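Local coordinates for omega-class glutathione S-transferase (PDB 3WD6), which binds glutathione and probably acts as a glutathione transferase and as a glutathione-dependent dehydroascorbate reductase, at residues R43-L48 with Y55-I60; T95-D100 with P107-D112; V123-P128 with D156-Q161; K135-S140 with R190-D195. One frame throughout, in Å; residues are numbered along the deposited sequence.

Both domains of a glutathione transferase are sampled by four contacts. Interactions 1 and 2, with centres about 16 Å apart, touch directly: A47 CB of helix 39-51 meets L108 CD1 of the linker after helix 92-102 at 3.6 Å, and T44 OG1 lies 2.8 Å from T95 OG1, a probable hydrogen bond. Interactions 3 and 4 both use helix 127-138 and have centres about 19 Å apart. Interaction 1 touches interaction 3 across the domain boundary, R43 NH2 lying 3.6 Å from V123 CG1. The bound glutathione lies about 8 Å from the L137 side chain, about 9 Å from that of V96 and about 11 Å from those of I45 and S126.

Interaction 1: R43-L48 with Y55-I60; sequences RTILAL and YEVVNI. With EDO (1,2-ethanediol), chain H.
The ring of Y55 receives L48 on one face and an ethanediol molecule at its edge. L48 CD1 sits over the centre of that face, 3.6 Å from the ring centroid and only 10° off the normal, a well-aligned CH-pi contact. L48 CB completes the cover by approaching Y55 CE1 to 3.5 Å, so that the leucine spans the ring from middle to rim. In the ring plane lies ethanediol O1, 3.8 Å from Y55 CE1; the same oxygen is 3.1 Å from L48 O, a possible hydrogen bond, and the diol is also hydrogen-bonded to Q223. These side chains belong to the beta-alpha-beta unit of the thioredoxin-like N-terminal domain, in which helix 39-51 links the parallel strands 31-34 and 56-60. Y55 stands just where the chain comes back toward the sheet, its CG lodged between backbone N and carbonyl carbon (chi1 68°), which turns the phenol toward I45 and L48 of the helix. I45 meets the other end of the phenol at about a right angle, with CG2 3.4 Å from Y55 OH and CD1 4.0 Å from Y55 CE2. That hydroxyl is hydrogen-bonded to N49, one residue past the helical segment, which fixes the phenol's polar end. Farther along the strand, V57 CG2 comes within 4.4 Å of I45 CD1. V32 of the neighbouring strand packs on both L48 and Y55.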
# COMPACT_ATOMS: atom_id res chain seq x y z
N ARG A 43 -2.99 -0.71 0.86
CA ARG A 43 -3.52 -0.22 2.14
C ARG A 43 -4.84 -0.88 2.47
O ARG A 43 -5.07 -1.28 3.63
CB ARG A 43 -3.71 1.30 2.09
CG ARG A 43 -2.44 2.07 2.14
CD ARG A 43 -2.71 3.49 1.79
NE ARG A 43 -1.65 4.38 2.26
CZ ARG A 43 -1.63 5.68 2.05
NH1 ARG A 43 -2.62 6.26 1.36
NH2 ARG A 43 -0.63 6.41 2.55
N THR A 44 -5.72 -0.99 1.47
CA THR A 44 -7.05 -1.54 1.70
C THR A 44 -6.95 -3.05 1.99
O THR A 44 -7.59 -3.55 2.92
CB THR A 44 -7.98 -1.23 0.52
OG1 THR A 44 -8.07 0.20 0.33
CG2 THR A 44 -9.37 -1.82 0.76
N ILE A 45 -6.15 -3.76 1.19
CA ILE A 45 -5.87 -5.20 1.44
C ILE A 45 -5.31 -5.46 2.85
O ILE A 45 -5.78 -6.37 3.56
CB ILE A 45 -4.81 -5.73 0.44
CG1 ILE A 45 -5.20 -5.40 -1.01
CG2 ILE A 45 -4.58 -7.22 0.65
CD1 ILE A 45 -6.51 -6.02 -1.44
N LEU A 46 -4.30 -4.70 3.25
CA LEU A 46 -3.69 -4.89 4.56
C LEU A 46 -4.75 -4.76 5.64
O LEU A 46 -4.87 -5.62 6.51
CB LEU A 46 -2.58 -3.85 4.82
CG LEU A 46 -1.35 -3.96 3.90
CD1 LEU A 46 -0.40 -2.82 4.17
CD2 LEU A 46 -0.65 -5.33 4.08
N ALA A 47 -5.51 -3.67 5.57
CA ALA A 47 -6.54 -3.42 6.56
C ALA A 47 -7.50 -4.60 6.60
O ALA A 47 -7.75 -5.18 7.68
CB ALA A 47 -7.27 -2.10 6.26
N LEU A 48 -8.03 -4.97 5.44
CA LEU A 48 -8.97 -6.09 5.38
C LEU A 48 -8.34 -7.38 5.93
O LEU A 48 -9.01 -8.13 6.67
CB LEU A 48 -9.46 -6.31 3.95
CG LEU A 48 -10.33 -5.20 3.37
CD1 LEU A 48 -10.43 -5.39 1.87
CD2 LEU A 48 -11.72 -5.23 3.98
N TYR A 55 -13.59 -10.85 2.02
CA TYR A 55 -13.76 -10.01 0.84
C TYR A 55 -13.30 -10.75 -0.40
O TYR A 55 -12.78 -11.87 -0.33
CB TYR A 55 -13.03 -8.67 0.99
CG TYR A 55 -11.52 -8.79 1.01
CD1 TYR A 55 -10.85 -9.21 2.15
CD2 TYR A 55 -10.76 -8.45 -0.12
CE1 TYR A 55 -9.46 -9.30 2.19
CE2 TYR A 55 -9.37 -8.54 -0.10
CZ TYR A 55 -8.72 -8.97 1.06
OH TYR A 55 -7.34 -9.07 1.11
N GLU A 56 -13.51 -10.10 -1.55
CA GLU A 56 -13.06 -10.61 -2.83
C GLU A 56 -12.30 -9.48 -3.54
O GLU A 56 -12.52 -8.28 -3.24
CB GLU A 56 -14.25 -11.07 -3.69
CG GLU A 56 -15.29 -9.96 -3.90
CD GLU A 56 -16.37 -10.35 -4.90
OE1 GLU A 56 -17.02 -9.43 -5.47
OE2 GLU A 56 -16.59 -11.56 -5.11
N VAL A 57 -11.43 -9.87 -4.47
CA VAL A 57 -10.62 -8.90 -5.19
C VAL A 57 -11.00 -8.93 -6.66
O VAL A 57 -11.06 -9.99 -7.26
CB VAL A 57 -9.11 -9.23 -5.07
CG1 VAL A 57 -8.26 -8.28 -5.92
CG2 VAL A 57 -8.65 -9.22 -3.61
N VAL A 58 -11.25 -7.76 -7.24
CA VAL A 58 -11.34 -7.63 -8.70
C VAL A 58 -10.16 -6.77 -9.18
O VAL A 58 -10.06 -5.60 -8.82
CB VAL A 58 -12.68 -7.00 -9.17
CG1 VAL A 58 -12.61 -6.68 -10.68
CG2 VAL A 58 -13.83 -7.95 -8.88
N ASN A 59 -9.27 -7.36 -9.96
CA ASN A 59 -8.08 -6.64 -10.42
C ASN A 59 -8.30 -5.84 -11.70
O ASN A 59 -9.01 -6.29 -12.61
CB ASN A 59 -6.89 -7.59 -10.56
CG ASN A 59 -6.34 -7.98 -9.21
OD1 ASN A 59 -6.31 -7.16 -8.27
ND2 ASN A 59 -5.93 -9.24 -9.08
N ILE A 60 -7.72 -4.66 -11.77
CA ILE A 60 -8.00 -3.75 -12.88
C ILE A 60 -6.75 -3.38 -13.65
O ILE A 60 -5.79 -2.86 -13.06
CB ILE A 60 -8.61 -2.42 -12.39
CG1 ILE A 60 -9.93 -2.65 -11.63
CG2 ILE A 60 -8.77 -1.47 -13.55
CD1 ILE A 60 -11.06 -3.25 -12.46
C1 EDO H . -8.45 -12.15 5.57
O1 EDO H . -9.33 -11.00 5.62
C2 EDO H . -8.22 -12.60 4.12
O2 EDO H . -6.89 -13.14 3.93

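Interaction 2: T95-D100 with P107-D112; sequences TVEYLD and PLLPQD
D100 OD1 is gripped from two sources, the backbone N-H of L108 and the ammonium group of K51, the latter in a salt bridge. The bond from L108 N to D100 OD1 is nearly straight, with an N-H...O angle of 173°; its modelled length of 2.5 Å is shorter than usual and probably reflects coordinate error. The nitrogen approaches on the syn side, somewhat out of the carboxylate plane. D100 OD2 takes the next amide, L109 N, at 2.8 Å, but from above the carboxylate, 44° out of its plane. Two consecutive N-H groups and a lysine thus hold the aspartate, a setting that would probably stabilise its negative charge. A water adds a looser link, donating to L109 O at 3.0 Å and only weakly to D100 OD2. In the glutathione transferase fold this is where the chain leaves the thioredoxin-like domain: D100 lies near the end of helix 92-102, and the linker 107-112 runs to helix 113-125, where D112 forms the N-cap by accepting from K115 N. Apolar contacts flank the carboxylate. L108 keeps CG anti to its carbonyl carbon (chi1 -61°), which carries CD1 to 4.3 Å from V96 CG1. L109 CD1 packs 4.0 Å from E97 CG, crossing the methylene part of the glutamate, whose OE2 pairs with K120. Y177 of helix 177-189 rests against V96, L108 and L109 together, and its backbone is hydrogen-bonded to that of L108.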
# COMPACT_ATOMS: atom_id res chain seq x y z
N THR A 95 -11.21 4.51 2.47
CA THR A 95 -11.72 3.15 2.58
C THR A 95 -11.29 2.53 3.91
O THR A 95 -12.10 1.91 4.62
CB THR A 95 -11.25 2.28 1.42
OG1 THR A 95 -9.87 1.94 1.62
CG2 THR A 95 -11.43 3.06 0.12
N VAL A 96 -10.03 2.70 4.26
CA VAL A 96 -9.54 2.12 5.50
C VAL A 96 -10.22 2.71 6.74
O VAL A 96 -10.50 1.97 7.69
CB VAL A 96 -8.00 2.22 5.61
CG1 VAL A 96 -7.54 1.83 7.00
CG2 VAL A 96 -7.37 1.34 4.53
N GLU A 97 -10.49 4.01 6.73
CA GLU A 97 -11.16 4.65 7.87
C GLU A 97 -12.62 4.15 8.01
O GLU A 97 -13.10 3.90 9.11
CB GLU A 97 -11.04 6.19 7.82
CG GLU A 97 -9.57 6.69 7.97
CD GLU A 97 -9.32 8.16 7.50
OE1 GLU A 97 -10.29 8.92 7.21
OE2 GLU A 97 -8.12 8.58 7.43
N TYR A 98 -13.30 3.98 6.88
CA TYR A 98 -14.62 3.34 6.86
C TYR A 98 -14.64 1.92 7.46
O TYR A 98 -15.52 1.59 8.28
CB TYR A 98 -15.19 3.31 5.45
CG TYR A 98 -16.55 2.65 5.38
CD1 TYR A 98 -16.66 1.29 5.19
CD2 TYR A 98 -17.72 3.40 5.54
CE1 TYR A 98 -17.90 0.67 5.12
CE2 TYR A 98 -18.97 2.80 5.49
CZ TYR A 98 -19.05 1.43 5.28
OH TYR A 98 -20.28 0.80 5.22
N LEU A 99 -13.70 1.07 7.05
CA LEU A 99 -13.64 -0.30 7.56
C LEU A 99 -13.37 -0.30 9.06
O LEU A 99 -13.95 -1.11 9.80
CB LEU A 99 -12.60 -1.14 6.81
CG LEU A 99 -12.90 -1.34 5.30
CD1 LEU A 99 -11.63 -1.76 4.51
CD2 LEU A 99 -14.05 -2.33 5.10
N ASP A 100 -12.52 0.61 9.52
CA ASP A 100 -12.20 0.66 10.95
C ASP A 100 -13.41 1.10 11.78
O ASP A 100 -13.57 0.65 12.92
CB ASP A 100 -10.98 1.57 11.22
CG ASP A 100 -10.16 1.09 12.42
OD1 ASP A 100 -9.82 -0.13 12.49
OD2 ASP A 100 -9.84 1.94 13.31
N PRO A 107 -9.19 -2.90 16.04
CA PRO A 107 -9.22 -1.49 15.61
C PRO A 107 -7.85 -1.00 15.14
O PRO A 107 -6.84 -1.18 15.85
CB PRO A 107 -9.64 -0.74 16.89
CG PRO A 107 -9.23 -1.67 18.03
CD PRO A 107 -9.39 -3.07 17.49
N LEU A 108 -7.80 -0.40 13.95
CA LEU A 108 -6.54 0.08 13.40
C LEU A 108 -6.16 1.46 13.92
O LEU A 108 -4.98 1.74 14.17
CB LEU A 108 -6.61 0.08 11.87
CG LEU A 108 -6.84 -1.32 11.33
CD1 LEU A 108 -6.95 -1.33 9.81
CD2 LEU A 108 -5.74 -2.27 11.84
N LEU A 109 -7.17 2.31 14.09
CA LEU A 109 -6.92 3.66 14.58
C LEU A 109 -7.09 3.70 16.10
O LEU A 109 -8.04 3.12 16.65
CB LEU A 109 -7.87 4.66 13.89
CG LEU A 109 -7.48 5.10 12.47
CD1 LEU A 109 -8.66 5.70 11.70
CD2 LEU A 109 -6.31 6.10 12.50
N PRO A 110 -6.14 4.37 16.78
CA PRO A 110 -6.27 4.70 18.21
C PRO A 110 -7.64 5.30 18.50
O PRO A 110 -8.15 6.12 17.69
CB PRO A 110 -5.21 5.79 18.41
CG PRO A 110 -4.15 5.48 17.41
CD PRO A 110 -4.86 4.85 16.21
N GLN A 111 -8.23 4.91 19.62
CA GLN A 111 -9.50 5.51 20.05
C GLN A 111 -9.30 6.96 20.52
O GLN A 111 -10.11 7.83 20.22
CB GLN A 111 -10.18 4.66 21.14
CG GLN A 111 -11.20 3.61 20.60
CD GLN A 111 -10.56 2.39 19.88
OE1 GLN A 111 -9.34 2.34 19.64
NE2 GLN A 111 -11.40 1.41 19.54
N ASP A 112 -8.21 7.23 21.23
CA ASP A 112 -7.94 8.59 21.72
C ASP A 112 -7.65 9.57 20.57
O ASP A 112 -6.73 9.35 19.76
CB ASP A 112 -6.78 8.58 22.71
CG ASP A 112 -6.32 9.98 23.05
OD1 ASP A 112 -7.13 10.72 23.66
OD2 ASP A 112 -5.17 10.36 22.68
O HOH W 1 -10.99 3.11 16.22

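Interaction 3: V123-P128 with D156-Q161; sequences VEASAP and DFIQEQ
A125 presses its CB against one side of the F157 ring, 3.5 Å from F157 CD2 and 3.8 Å from F157 CE2, approaching obliquely. The contact belongs to the all-helical C-terminal domain of the glutathione transferase fold, where the break between helices 113-125 and 127-138 lies beside helix 145-165. The small A125 is consistent with the close approach of the backbones: A125 CA and I158 CA are 7.2 Å apart, the nearest pair across the two segments. F157 reaches across because CG is anti to its backbone N (chi1 180°), so the ring extends outward from its helix to the alanine methyl. One turn on, Q161 NE2 of the same helix lies 3.7 Å above the F157 ring plane, displaced toward its rim. I158 fills the inner part of the interface. Its CG1 is 4.3 Å from A125 CB, while its end, CD1, lies 4.3 Å from S126 CB. I182 of helix 177-189 touches both S126 and I158, and V123 turns away from helix 145-165 toward Y177 and M181. The crossing contact is therefore wholly apolar, and S126 OG finds its partners nearby: Q130, to which it is hydrogen-bonded, and V123 O. The carbonyl oxygen accepts twice from one residue: S126 N at 2.9 Å from V123 O, and S126 OG at 2.8 Å from V123 O, in the carbonyl plane at a C=O...O angle of 153°.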
# COMPACT_ATOMS: atom_id res chain seq x y z
N VAL A 123 1.49 8.92 8.88
CA VAL A 123 1.20 8.52 7.50
C VAL A 123 1.58 9.61 6.50
O VAL A 123 2.19 9.31 5.47
CB VAL A 123 -0.28 8.19 7.29
CG1 VAL A 123 -0.55 7.99 5.80
CG2 VAL A 123 -0.66 6.98 8.10
N GLU A 124 1.21 10.87 6.79
CA GLU A 124 1.56 12.01 5.92
C GLU A 124 3.05 12.12 5.81
O GLU A 124 3.57 12.40 4.73
CB GLU A 124 1.05 13.35 6.49
CG GLU A 124 -0.04 14.05 5.69
CD GLU A 124 0.26 14.20 4.18
OE1 GLU A 124 1.23 14.92 3.82
OE2 GLU A 124 -0.50 13.60 3.37
N ALA A 125 3.75 11.91 6.92
CA ALA A 125 5.21 11.91 6.90
C ALA A 125 5.81 10.98 5.81
O ALA A 125 6.96 11.18 5.40
CB ALA A 125 5.78 11.58 8.30
N SER A 126 5.05 10.01 5.30
CA SER A 126 5.65 9.16 4.25
C SER A 126 5.50 9.68 2.80
O SER A 126 5.99 9.04 1.85
CB SER A 126 5.16 7.72 4.34
OG SER A 126 3.82 7.61 3.89
N ALA A 127 4.86 10.84 2.62
CA ALA A 127 4.70 11.40 1.27
C ALA A 127 6.02 11.53 0.47
O ALA A 127 6.06 11.16 -0.71
CB ALA A 127 3.96 12.74 1.32
N PRO A 128 7.09 12.05 1.11
CA PRO A 128 8.39 12.17 0.42
C PRO A 128 8.91 10.82 -0.06
O PRO A 128 9.61 10.74 -1.09
CB PRO A 128 9.31 12.74 1.50
CG PRO A 128 8.40 13.48 2.41
CD PRO A 128 7.12 12.66 2.45
N ASP A 156 13.91 9.58 8.92
CA ASP A 156 14.34 10.04 10.24
C ASP A 156 13.13 10.24 11.15
O ASP A 156 13.12 9.77 12.30
CB ASP A 156 15.13 11.35 10.15
CG ASP A 156 16.48 11.19 9.47
OD1 ASP A 156 16.99 10.05 9.40
OD2 ASP A 156 17.04 12.22 9.01
N PHE A 157 12.13 10.94 10.63
CA PHE A 157 10.97 11.31 11.42
C PHE A 157 10.25 10.05 11.87
O PHE A 157 9.90 9.91 13.06
CB PHE A 157 10.03 12.20 10.61
CG PHE A 157 8.79 12.63 11.35
CD1 PHE A 157 8.81 13.77 12.14
CD2 PHE A 157 7.61 11.90 11.26
CE1 PHE A 157 7.67 14.19 12.82
CE2 PHE A 157 6.47 12.31 11.95
CZ PHE A 157 6.50 13.47 12.73
N ILE A 158 10.03 9.13 10.94
CA ILE A 158 9.30 7.91 11.24
C ILE A 158 10.04 7.04 12.26
O ILE A 158 9.47 6.64 13.29
CB ILE A 158 8.97 7.14 9.97
CG1 ILE A 158 8.07 8.00 9.09
CG2 ILE A 158 8.30 5.82 10.32
CD1 ILE A 158 7.72 7.39 7.74
N GLN A 159 11.32 6.77 12.00
CA GLN A 159 12.15 6.06 12.96
C GLN A 159 12.09 6.69 14.35
O GLN A 159 11.95 5.98 15.34
CB GLN A 159 13.60 6.00 12.49
CG GLN A 159 14.48 5.05 13.30
CD GLN A 159 15.79 4.78 12.59
OE1 GLN A 159 16.16 3.62 12.31
NE2 GLN A 159 16.50 5.86 12.28
N GLU A 160 12.18 8.02 14.41
CA GLU A 160 12.13 8.70 15.71
C GLU A 160 10.78 8.47 16.44
O GLU A 160 10.75 8.24 17.65
CB GLU A 160 12.46 10.20 15.57
CG GLU A 160 12.81 10.93 16.89
CD GLU A 160 14.10 10.40 17.58
OE1 GLU A 160 14.97 9.80 16.89
OE2 GLU A 160 14.24 10.59 18.82
N GLN A 161 9.67 8.51 15.69
CA GLN A 161 8.39 8.21 16.29
C GLN A 161 8.39 6.81 16.91
O GLN A 161 7.94 6.61 18.07
CB GLN A 161 7.28 8.33 15.25
CG GLN A 161 7.13 9.73 14.67
CD GLN A 161 7.18 10.79 15.75
OE1 GLN A 161 6.42 10.75 16.72
NE2 GLN A 161 8.10 11.73 15.60

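Interaction 4: K135-S140 with R190-D195; sequences KILKFS and RAFAHD
I136 and F192 point against each other and slide past, so that a branch of the isoleucine, and not its end, meets the ring. I136 CG2 lies 3.5 Å from F192 CE1 and 3.9 Å from F192 CD1, approaching the ring obliquely along one side. L137 comes differently: it crosses F192 at about a right angle, and its CD1 lies near the ring plane, at the edge, 4.2 Å from F192 CZ. Two neighbouring helical residues thus touch two parts of one phenyl group. Within I136 the two branches have separate partners: with CG1 beside the backbone N (chi1 -71°), CG2 stands anti to that N and meets the ring, while CG1 carries CD1 toward D195. The junction lies in the helical C-terminal domain of the glutathione transferase fold, where the end of helix 127-138 meets the loop that follows helix 177-189. D195 comes from the opposite direction to I136: its OD2 is 3.7 Å from I136 CD1, a van der Waals contact with a methyl group; the polar partner of D195 OD2 is R197, in a salt bridge. A backbone hydrogen bond, D195 N to F192 O at 2.9 Å, ties the two residues within the loop, and both side chains meet I136. H235 of helix 228-240 meets the F192 ring with planes about 30° apart and also touches L137. The L137 side chain lies about 6 Å from a bound potassium ion and about 8 Å from the glutathione.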
# COMPACT_ATOMS: atom_id res chain seq x y z
N LYS A 135 9.06 8.85 -8.59
CA LYS A 135 9.99 9.58 -9.46
C LYS A 135 11.06 8.65 -10.00
O LYS A 135 11.35 8.64 -11.20
CB LYS A 135 10.66 10.74 -8.73
CG LYS A 135 9.96 12.08 -8.91
CD LYS A 135 10.62 13.15 -8.01
CE LYS A 135 9.77 14.41 -7.95
NZ LYS A 135 8.33 14.06 -7.72
N ILE A 136 11.66 7.86 -9.12
CA ILE A 136 12.72 6.95 -9.55
C ILE A 136 12.16 5.95 -10.55
O ILE A 136 12.83 5.56 -11.51
CB ILE A 136 13.29 6.18 -8.36
CG1 ILE A 136 14.12 7.14 -7.50
CG2 ILE A 136 14.11 4.99 -8.84
CD1 ILE A 136 14.93 6.46 -6.40
N LEU A 137 10.92 5.56 -10.31
CA LEU A 137 10.24 4.59 -11.15
C LEU A 137 9.89 5.12 -12.55
O LEU A 137 10.08 4.40 -13.52
CB LEU A 137 8.97 4.10 -10.44
CG LEU A 137 8.33 2.83 -10.99
CD1 LEU A 137 9.29 1.66 -10.87
CD2 LEU A 137 7.02 2.54 -10.27
N LYS A 138 9.40 6.36 -12.65
CA LYS A 138 8.81 6.86 -13.92
C LYS A 138 9.43 8.13 -14.51
O LYS A 138 9.17 8.46 -15.67
CB LYS A 138 7.29 7.09 -13.76
CG LYS A 138 6.46 5.84 -13.47
CD LYS A 138 5.00 6.06 -13.89
CE LYS A 138 4.07 5.02 -13.26
NZ LYS A 138 2.64 5.24 -13.61
N PHE A 139 10.22 8.85 -13.71
CA PHE A 139 10.83 10.11 -14.15
C PHE A 139 12.25 10.19 -13.61
O PHE A 139 12.70 11.25 -13.16
CB PHE A 139 10.00 11.31 -13.66
CG PHE A 139 8.50 11.07 -13.66
CD1 PHE A 139 7.78 11.03 -14.86
CD2 PHE A 139 7.82 10.87 -12.47
CE1 PHE A 139 6.40 10.80 -14.85
CE2 PHE A 139 6.43 10.64 -12.45
CZ PHE A 139 5.73 10.61 -13.64
N SER A 140 12.95 9.06 -13.68
CA SER A 140 14.18 8.84 -12.91
C SER A 140 15.26 9.88 -13.16
O SER A 140 16.06 10.18 -12.27
CB SER A 140 14.74 7.43 -13.19
OG SER A 140 15.95 7.22 -12.47
N ARG A 190 12.58 -2.16 -0.29
CA ARG A 190 13.38 -3.38 -0.35
C ARG A 190 13.91 -3.69 -1.77
O ARG A 190 15.04 -4.16 -1.93
CB ARG A 190 12.57 -4.56 0.21
CG ARG A 190 12.57 -4.63 1.74
CD ARG A 190 11.34 -5.38 2.31
NE ARG A 190 11.28 -6.81 2.03
CZ ARG A 190 10.49 -7.38 1.11
NH1 ARG A 190 9.69 -6.62 0.36
NH2 ARG A 190 10.48 -8.69 0.94
N ALA A 191 13.11 -3.39 -2.80
CA ALA A 191 13.53 -3.65 -4.18
C ALA A 191 14.38 -2.52 -4.75
O ALA A 191 15.04 -2.70 -5.77
CB ALA A 191 12.35 -3.91 -5.07
N PHE A 192 14.37 -1.36 -4.12
CA PHE A 192 15.23 -0.27 -4.55
C PHE A 192 16.52 -0.28 -3.75
O PHE A 192 17.34 0.63 -3.89
CB PHE A 192 14.52 1.07 -4.39
CG PHE A 192 13.41 1.29 -5.37
CD1 PHE A 192 13.66 1.86 -6.62
CD2 PHE A 192 12.11 0.92 -5.05
CE1 PHE A 192 12.63 2.07 -7.53
CE2 PHE A 192 11.07 1.13 -5.97
CZ PHE A 192 11.33 1.70 -7.21
N ALA A 193 16.70 -1.30 -2.93
CA ALA A 193 17.84 -1.33 -2.01
C ALA A 193 19.21 -1.46 -2.68
O ALA A 193 20.22 -1.51 -1.98
CB ALA A 193 17.64 -2.41 -0.94
N HIS A 194 19.28 -1.49 -4.02
CA HIS A 194 20.60 -1.39 -4.67
C HIS A 194 20.70 -0.24 -5.66
O HIS A 194 21.56 -0.23 -6.55
CB HIS A 194 21.04 -2.69 -5.35
CG HIS A 194 22.54 -2.87 -5.40
ND1 HIS A 194 23.39 -2.43 -4.40
CD2 HIS A 194 23.33 -3.48 -6.33
CE1 HIS A 194 24.63 -2.75 -4.71
NE2 HIS A 194 24.62 -3.38 -5.87
N ASP A 195 19.77 0.70 -5.52
CA ASP A 195 19.94 2.04 -6.06
C ASP A 195 20.55 2.82 -4.89
O ASP A 195 20.15 2.63 -3.74
CB ASP A 195 18.60 2.61 -6.50
CG ASP A 195 18.65 4.09 -6.83
OD1 ASP A 195 19.46 4.82 -6.21
OD2 ASP A 195 17.87 4.53 -7.70